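Local structure of cytochrome P450 (Zobellia galactanivorans, 6G5O) at residues 134-139 / 147-152; 98-103 / 336-341; 177-182 / 190-195. The protein belongs to the cytochrome P450 superfamily of haem proteins and holds protoporphyrin IX containing iron in a largely helical fold. All blocks are in the same frame, centred on the assembly; numbering follows the deposited sequence.

Contact 1 (134-139 / 147-152); sequences ALTLLL and ETWISW
Trp149 reaches from one helix to the next and is met there by Leu135, Thr136 and Leu139, so a single indole carries the whole contact. The axes of segments 134-139 and 147-152 come no closer than 11.3 Å and run at 130° to each other, a separation that the long ring system bridges. With CG of Trp149 anti to its own carbonyl carbon (chi1 -52°), the six-membered ring is the part that leads toward segment 134-139.

The interactions across the contact are apolar. Leu135 supplies a CH-pi contact: its CD2 lies over one face of the indole, 4.3 Å from the centroid of the six-membered ring of Trp149, and the two side chains cross at about a right angle. Leu135 CB also touches Trp149 CZ3, at 3.9 Å. Thr136 brings its methyl group, CG2 standing 3.6 Å from Trp149 CZ3, while its backbone N lies in the ring plane at the edge. Farther round the six-membered ring, Leu139 CD2 approaches Trp149 CH2 to 3.8 Å.

Polar groups are satisfied elsewhere. Trp149 NE1 bonds to Tyr175 OH, and Thr136 OG1 to Arg133 O one turn back on its helix. Both ends of the indole are thus held, one by packing and one by a hydrogen bond.

The contact backs the haem pocket, to which Leu138 of the same helix belongs. Phe218 of helix 207-220 meets Trp149 edge-to-face and also touches Leu135 and Leu139, closing a hydrophobic cluster among three helices, while helix 97-117 packs against Ala134, Leu137 and Leu138.

Contact 2 (98-103 / 336-341); sequences EYQEKL and ARQILK
Leu103 packs across the helix interface onto Gln338 and Ile339, and Gln100 brings its amide up to that of Gln338, giving the contact an apolar part and a polar part. This helix-helix packing sets helix 97-117 against helix 333-350, far apart in the sequence. The short axes of 98-103 and 336-341 cross at -46°, 10.7 Å apart at their closest.

In the apolar part, the CD2 branch of Leu103 does the touching. CG anti to the backbone N (chi1 -180°) carries it toward helix 333-350, 4.1 Å from Gln338 CB and 4.4 Å from Ile339 CG1. Ile339, its side chain about 6 Å from the haem, continues this packing onto Val225 and Val229 of helix 223-238.

In the polar part, the amide planes of Gln100 and Gln338 are only 18° apart. Gln100 NE2 comes within 3.4 Å of Gln338 OE1, but the angle is too poor for a hydrogen bond. Gln100 NE2 is instead bonded to Pro94 O, and Gln338 NE2, on a chain folded back at chi2, to Thr334 O.

Each amide is therefore steered by a carbonyl outside the two segments, and the glutamines meet through van der Waals and probably dipolar contact, leaving Leu103 to join the helices by apolar packing.

Contact 3 (177-182 / 190-195); sequences DEQIDR and DMYSVL
Segment 177-182, within helix 169-185, faces the first turn of helix 191-196, the backbones coming nearest at Ile180 and Tyr192, whose CA atoms are 6.0 Å apart. Beside this close approach the Tyr192 ring reaches toward helix 169-185, where Gln179 and Ile180 meet it.

Gln179 packs through its aliphatic part. Its CB sits over one face of the phenol, 3.7 Å from the centroid of the Tyr192 ring and 19° off the ring normal, a CH-pi contact displaced toward the CZ side; Gln179 CB and Tyr192 CZ are 3.5 Å apart. Farther along the side chain, Gln179 CG stands 3.7 Å from Tyr192 OH. The glutamine bends at chi2 (-67°), and its amide plane is inclined 44° to the ring; it is CB and CG that touch the phenol. The Ile180 side chain crosses that of Tyr192 at about a right angle, its CG1 4.0 Å from Tyr192 CD1. Beyond the two segments, Tyr175 and Ile176 of helix 169-185 and Met214 and Phe218 of helix 207-220 also pack on Tyr192.

Asp190 caps the helix that carries the tyrosine, and its CG lies at the edge of the Tyr192 ring, in plane. From this N-cap position Asp190 OD1 accepts from Ser193 N at 3.0 Å and from Ser193 OG at 2.8 Å, both on the syn side but from opposite faces of the carboxylate plane. Ser193 OG in turn is bonded to Gly188 N, tying the cap to the preceding loop.

No hydrogen bond joins the segments, so dispersion and CH-pi contact hold them together, while the two bonds to OD1 fix the carboxylate at the helix start, where its negative charge would probably be stabilised by the helix dipole.

How the contacts relate
Contacts 1 and 2 touch directly, their centres 15 Å apart: Leu137 CD1 lies 3.7 Å from Leu103 CB, and Ala134 CB 3.8 Å from Leu103 CD1. Contacts 1 and 3 are equally far apart and meet through the backbone, where Leu139 O probably accepts a hydrogen bond from Met191 N at 2.9 Å. Phe218 packs against both Trp149 and Tyr192. Contacts 2 and 3 do not touch, their nearest atoms being about 9 Å apart. Relative to the haem, contact 1 is closest, with Leu138 in the pocket and the side chain of Leu135 about 4 Å from the haem. The side chain of Tyr192, in contact 3, is about 11 Å from the haem, and contact 2 lies between these extremes.

Contact 1 (134-139 / 147-152)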
# COMPACT_ATOMS: atom_id res chain seq x y z
N ALA A 134 8.27 8.33 8.79
CA ALA A 134 8.87 7.02 8.55
C ALA A 134 9.55 6.98 7.17
O ALA A 134 10.51 6.27 6.99
CB ALA A 134 7.83 5.96 8.65
N LEU A 135 9.07 7.77 6.23
CA LEU A 135 9.62 7.75 4.86
C LEU A 135 11.02 8.37 4.78
O LEU A 135 11.80 8.01 3.88
CB LEU A 135 8.67 8.42 3.89
CG LEU A 135 9.02 8.36 2.38
CD1 LEU A 135 9.12 6.91 1.92
CD2 LEU A 135 8.05 9.14 1.52
N THR A 136 11.38 9.26 5.74
CA THR A 136 12.72 9.83 5.80
C THR A 136 13.79 8.76 6.10
O THR A 136 14.97 8.87 5.61
CB THR A 136 12.83 10.94 6.87
OG1 THR A 136 12.51 10.39 8.16
CG2 THR A 136 11.86 12.09 6.55
N LEU A 137 13.39 7.75 6.87
CA LEU A 137 14.27 6.60 7.14
C LEU A 137 14.49 5.73 5.91
O LEU A 137 15.60 5.30 5.66
CB LEU A 137 13.75 5.70 8.27
CG LEU A 137 13.39 6.44 9.58
CD1 LEU A 137 12.77 5.52 10.61
CD2 LEU A 137 14.62 7.13 10.15
N LEU A 138 13.43 5.41 5.19
CA LEU A 138 13.56 4.58 4.00
C LEU A 138 14.42 5.28 2.94
O LEU A 138 15.28 4.65 2.32
CB LEU A 138 12.19 4.24 3.40
CG LEU A 138 12.18 3.21 2.27
CD1 LEU A 138 12.50 1.79 2.75
CD2 LEU A 138 10.86 3.23 1.53
N LEU A 139 14.18 6.57 2.76
CA LEU A 139 14.88 7.37 1.79
C LEU A 139 16.26 7.85 2.28
O LEU A 139 17.10 8.24 1.46
CB LEU A 139 14.03 8.55 1.38
CG LEU A 139 13.14 8.41 0.16
CD1 LEU A 139 12.37 7.14 0.23
CD2 LEU A 139 12.22 9.62 0.07
N GLU A 147 8.34 17.57 6.59
CA GLU A 147 7.46 18.77 6.62
C GLU A 147 6.97 19.14 5.22
O GLU A 147 5.81 19.50 5.01
CB GLU A 147 8.16 19.98 7.28
CG GLU A 147 8.33 19.88 8.78
CD GLU A 147 7.01 19.63 9.55
OE1 GLU A 147 5.91 20.07 9.11
OE2 GLU A 147 7.08 18.96 10.59
N THR A 148 7.84 19.01 4.25
CA THR A 148 7.42 19.19 2.88
C THR A 148 6.31 18.23 2.52
O THR A 148 5.26 18.63 1.96
CB THR A 148 8.61 19.02 1.92
OG1 THR A 148 9.64 19.93 2.32
CG2 THR A 148 8.18 19.24 0.48
N TRP A 149 6.52 16.95 2.83
CA TRP A 149 5.55 15.92 2.46
C TRP A 149 4.23 16.10 3.23
O TRP A 149 3.15 15.95 2.67
CB TRP A 149 6.15 14.52 2.66
CG TRP A 149 7.47 14.38 1.96
CD1 TRP A 149 7.87 15.04 0.84
CD2 TRP A 149 8.58 13.57 2.36
NE1 TRP A 149 9.16 14.71 0.53
CE2 TRP A 149 9.61 13.79 1.43
CE3 TRP A 149 8.79 12.68 3.42
CZ2 TRP A 149 10.83 13.14 1.51
CZ3 TRP A 149 9.98 12.03 3.50
CH2 TRP A 149 11.00 12.27 2.55
N ILE A 150 4.32 16.44 4.49
CA ILE A 150 3.11 16.74 5.25
C ILE A 150 2.30 17.92 4.68
O ILE A 150 1.07 17.84 4.60
CB ILE A 150 3.45 17.00 6.72
CG1 ILE A 150 3.93 15.71 7.37
CG2 ILE A 150 2.22 17.53 7.46
CD1 ILE A 150 4.74 15.93 8.63
N SER A 151 2.98 18.98 4.23
CA SER A 151 2.30 20.12 3.57
C SER A 151 1.50 19.79 2.34
O SER A 151 0.50 20.44 2.07
CB SER A 151 3.32 21.20 3.18
OG SER A 151 3.76 21.87 4.35
N TRP A 152 1.93 18.80 1.57
CA TRP A 152 1.14 18.37 0.43
C TRP A 152 -0.27 17.90 0.81
O TRP A 152 -1.19 18.00 0.01
CB TRP A 152 1.85 17.21 -0.28
CG TRP A 152 3.18 17.53 -0.90
CD1 TRP A 152 3.66 18.76 -1.20
CD2 TRP A 152 4.16 16.59 -1.33
NE1 TRP A 152 4.90 18.65 -1.78
CE2 TRP A 152 5.23 17.33 -1.88
CE3 TRP A 152 4.25 15.19 -1.32
CZ2 TRP A 152 6.37 16.73 -2.40
CZ3 TRP A 152 5.39 14.59 -1.85
CH2 TRP A 152 6.43 15.36 -2.38

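Contact 2 (98-103 / 336-341)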
# COMPACT_ATOMS: atom_id res chain seq x y z
N GLU A 98 19.05 -0.67 13.87
CA GLU A 98 19.20 0.79 14.03
C GLU A 98 18.02 1.52 13.43
O GLU A 98 17.47 2.45 14.03
CB GLU A 98 20.52 1.27 13.41
CG GLU A 98 20.71 2.78 13.41
CD GLU A 98 22.08 3.23 12.89
OE1 GLU A 98 22.83 2.39 12.32
OE2 GLU A 98 22.41 4.44 13.04
N TYR A 99 17.58 1.06 12.25
CA TYR A 99 16.41 1.62 11.56
C TYR A 99 15.16 1.45 12.39
O TYR A 99 14.39 2.39 12.55
CB TYR A 99 16.26 0.92 10.21
CG TYR A 99 15.22 1.41 9.22
CD1 TYR A 99 13.86 1.35 9.48
CD2 TYR A 99 15.61 1.78 7.92
CE1 TYR A 99 12.92 1.71 8.52
CE2 TYR A 99 14.69 2.16 6.98
CZ TYR A 99 13.36 2.13 7.26
OH TYR A 99 12.46 2.51 6.27
N GLN A 100 14.92 0.25 12.89
CA GLN A 100 13.77 0.02 13.76
C GLN A 100 13.79 0.83 15.06
O GLN A 100 12.70 1.16 15.56
CB GLN A 100 13.56 -1.48 14.08
CG GLN A 100 12.98 -2.21 12.88
CD GLN A 100 12.69 -3.68 13.07
OE1 GLN A 100 12.21 -4.11 14.14
NE2 GLN A 100 12.96 -4.46 12.03
N GLU A 101 14.97 1.11 15.63
CA GLU A 101 15.03 1.96 16.85
C GLU A 101 14.57 3.38 16.57
O GLU A 101 13.85 3.98 17.38
CB GLU A 101 16.46 2.10 17.37
CG GLU A 101 16.94 0.99 18.27
CD GLU A 101 18.45 0.82 18.24
OE1 GLU A 101 19.19 1.78 17.92
OE2 GLU A 101 18.87 -0.32 18.52
N LYS A 102 15.04 3.94 15.44
CA LYS A 102 14.62 5.29 15.08
C LYS A 102 13.13 5.36 14.84
O LYS A 102 12.46 6.36 15.18
CB LYS A 102 15.33 5.74 13.83
CG LYS A 102 16.82 5.92 13.97
CD LYS A 102 17.42 5.86 12.57
CE LYS A 102 18.93 5.83 12.55
NZ LYS A 102 19.51 7.00 13.26
N LEU A 103 12.60 4.32 14.20
CA LEU A 103 11.19 4.27 13.90
C LEU A 103 10.35 4.05 15.19
O LEU A 103 9.27 4.58 15.33
CB LEU A 103 10.95 3.17 12.88
CG LEU A 103 9.55 2.91 12.39
CD1 LEU A 103 8.97 4.18 11.77
CD2 LEU A 103 9.54 1.74 11.41
N ALA A 336 6.43 -1.24 5.54
CA ALA A 336 5.05 -1.17 6.01
C ALA A 336 4.80 -2.08 7.21
O ALA A 336 4.12 -1.70 8.19
CB ALA A 336 4.12 -1.55 4.88
N ARG A 337 5.32 -3.30 7.12
CA ARG A 337 5.18 -4.23 8.22
C ARG A 337 5.82 -3.73 9.51
O ARG A 337 5.28 -3.94 10.60
CB ARG A 337 5.79 -5.57 7.87
CG ARG A 337 4.93 -6.41 6.97
CD ARG A 337 5.75 -7.58 6.45
NE ARG A 337 4.90 -8.49 5.72
CZ ARG A 337 5.23 -9.09 4.58
NH1 ARG A 337 6.40 -8.91 4.00
NH2 ARG A 337 4.32 -9.87 4.02
N GLN A 338 6.98 -3.10 9.40
CA GLN A 338 7.63 -2.58 10.59
C GLN A 338 6.84 -1.42 11.21
O GLN A 338 6.73 -1.31 12.46
CB GLN A 338 9.03 -2.13 10.31
CG GLN A 338 10.04 -3.14 9.81
CD GLN A 338 9.78 -4.55 10.23
OE1 GLN A 338 9.69 -4.85 11.41
NE2 GLN A 338 9.67 -5.46 9.23
N ILE A 339 6.30 -0.57 10.34
CA ILE A 339 5.46 0.53 10.81
C ILE A 339 4.33 -0.04 11.66
O ILE A 339 4.10 0.39 12.77
CB ILE A 339 4.83 1.30 9.63
CG1 ILE A 339 5.84 2.33 9.08
CG2 ILE A 339 3.59 2.05 10.07
CD1 ILE A 339 5.42 2.97 7.79
N LEU A 340 3.62 -1.01 11.10
CA LEU A 340 2.45 -1.55 11.73
C LEU A 340 2.73 -2.42 12.96
O LEU A 340 1.93 -2.34 13.93
CB LEU A 340 1.62 -2.30 10.69
CG LEU A 340 1.03 -1.42 9.60
CD1 LEU A 340 0.45 -2.25 8.47
CD2 LEU A 340 -0.04 -0.49 10.17
N LYS A 341 3.82 -3.22 12.96
CA LYS A 341 4.18 -4.02 14.15
C LYS A 341 4.48 -3.08 15.33
O LYS A 341 3.98 -3.30 16.47
CB LYS A 341 5.33 -5.03 13.93

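Contact 3 (177-182 / 190-195)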
# COMPACT_ATOMS: atom_id res chain seq x y z
N ASP A 177 12.20 15.52 -9.83
CA ASP A 177 13.21 16.09 -10.78
C ASP A 177 14.25 16.94 -10.04
O ASP A 177 15.45 16.79 -10.30
CB ASP A 177 12.58 16.98 -11.86
CG ASP A 177 11.91 16.19 -12.95
OD1 ASP A 177 12.40 15.10 -13.30
OD2 ASP A 177 10.88 16.69 -13.48
N GLU A 178 13.78 17.78 -9.11
CA GLU A 178 14.69 18.67 -8.37
C GLU A 178 15.64 17.90 -7.45
O GLU A 178 16.83 18.19 -7.45
CB GLU A 178 13.95 19.76 -7.57
CG GLU A 178 13.23 20.85 -8.39
CD GLU A 178 13.99 21.35 -9.63
OE1 GLU A 178 13.46 21.22 -10.77
OE2 GLU A 178 15.12 21.88 -9.49
N GLN A 179 15.13 16.93 -6.69
CA GLN A 179 16.01 16.12 -5.86
C GLN A 179 17.00 15.29 -6.69
O GLN A 179 18.13 15.09 -6.27
CB GLN A 179 15.18 15.19 -4.97
CG GLN A 179 14.17 15.89 -4.06
CD GLN A 179 14.81 16.72 -3.02
OE1 GLN A 179 15.89 16.38 -2.46
NE2 GLN A 179 14.20 17.85 -2.76
N ILE A 180 16.59 14.79 -7.86
CA ILE A 180 17.52 14.00 -8.71
C ILE A 180 18.67 14.91 -9.14
O ILE A 180 19.84 14.54 -9.01
CB ILE A 180 16.80 13.33 -9.91
CG1 ILE A 180 15.92 12.21 -9.40
CG2 ILE A 180 17.77 12.73 -10.93
CD1 ILE A 180 14.89 11.71 -10.38
N ASP A 181 18.34 16.13 -9.57
CA ASP A 181 19.34 17.15 -9.94
C ASP A 181 20.27 17.53 -8.80
O ASP A 181 21.49 17.57 -9.02
CB ASP A 181 18.69 18.42 -10.55
CG ASP A 181 18.10 18.18 -11.97
OD1 ASP A 181 18.52 17.20 -12.64
OD2 ASP A 181 17.21 18.96 -12.41
N ARG A 182 19.72 17.77 -7.59
CA ARG A 182 20.55 18.03 -6.41
C ARG A 182 21.51 16.89 -6.16
O ARG A 182 22.67 17.13 -5.84
CB ARG A 182 19.72 18.21 -5.12
CG ARG A 182 18.81 19.42 -5.14
CD ARG A 182 19.51 20.71 -4.76
NE ARG A 182 19.21 21.06 -3.36
CZ ARG A 182 18.03 21.50 -2.91
NH1 ARG A 182 17.00 21.68 -3.74
NH2 ARG A 182 17.87 21.77 -1.61
N ASP A 190 21.56 9.37 0.35
CA ASP A 190 20.12 9.25 0.22
C ASP A 190 19.76 8.36 -0.98
O ASP A 190 20.64 8.05 -1.78
CB ASP A 190 19.47 10.65 0.14
CG ASP A 190 19.81 11.42 -1.16
OD1 ASP A 190 20.59 10.93 -2.02
OD2 ASP A 190 19.25 12.53 -1.32
N MET A 191 18.51 7.94 -1.07
CA MET A 191 18.11 6.96 -2.07
C MET A 191 18.41 7.43 -3.53
O MET A 191 18.80 6.62 -4.38
CB MET A 191 16.63 6.63 -1.92
CG MET A 191 16.13 5.40 -2.65
SD MET A 191 14.35 5.17 -2.39
CE MET A 191 14.01 3.77 -3.46
N TYR A 192 18.19 8.71 -3.79
CA TYR A 192 18.48 9.33 -5.09
C TYR A 192 19.93 9.08 -5.51
O TYR A 192 20.21 8.62 -6.63
CB TYR A 192 18.27 10.82 -5.01
CG TYR A 192 16.87 11.24 -4.58
CD1 TYR A 192 15.83 11.28 -5.49
CD2 TYR A 192 16.63 11.63 -3.26
CE1 TYR A 192 14.58 11.66 -5.11
CE2 TYR A 192 15.36 12.02 -2.85
CZ TYR A 192 14.35 12.03 -3.77
OH TYR A 192 13.11 12.44 -3.39
N SER A 193 20.83 9.35 -4.59
CA SER A 193 22.27 9.22 -4.83
C SER A 193 22.68 7.79 -5.05
O SER A 193 23.44 7.51 -5.98
CB SER A 193 23.06 9.79 -3.66
OG SER A 193 22.87 11.19 -3.63
N VAL A 194 22.18 6.90 -4.21
CA VAL A 194 22.40 5.49 -4.38
C VAL A 194 21.89 4.96 -5.73
O VAL A 194 22.53 4.12 -6.32
CB VAL A 194 21.73 4.66 -3.26
CG1 VAL A 194 21.88 3.17 -3.54
CG2 VAL A 194 22.37 4.99 -1.91
N LEU A 195 20.71 5.37 -6.15
CA LEU A 195 20.16 4.90 -7.41
C LEU A 195 21.01 5.39 -8.60
O LEU A 195 21.33 4.58 -9.47
CB LEU A 195 18.69 5.31 -7.56
CG LEU A 195 17.69 4.59 -6.63
CD1 LEU A 195 16.31 5.12 -6.88
CD2 LEU A 195 17.69 3.10 -6.86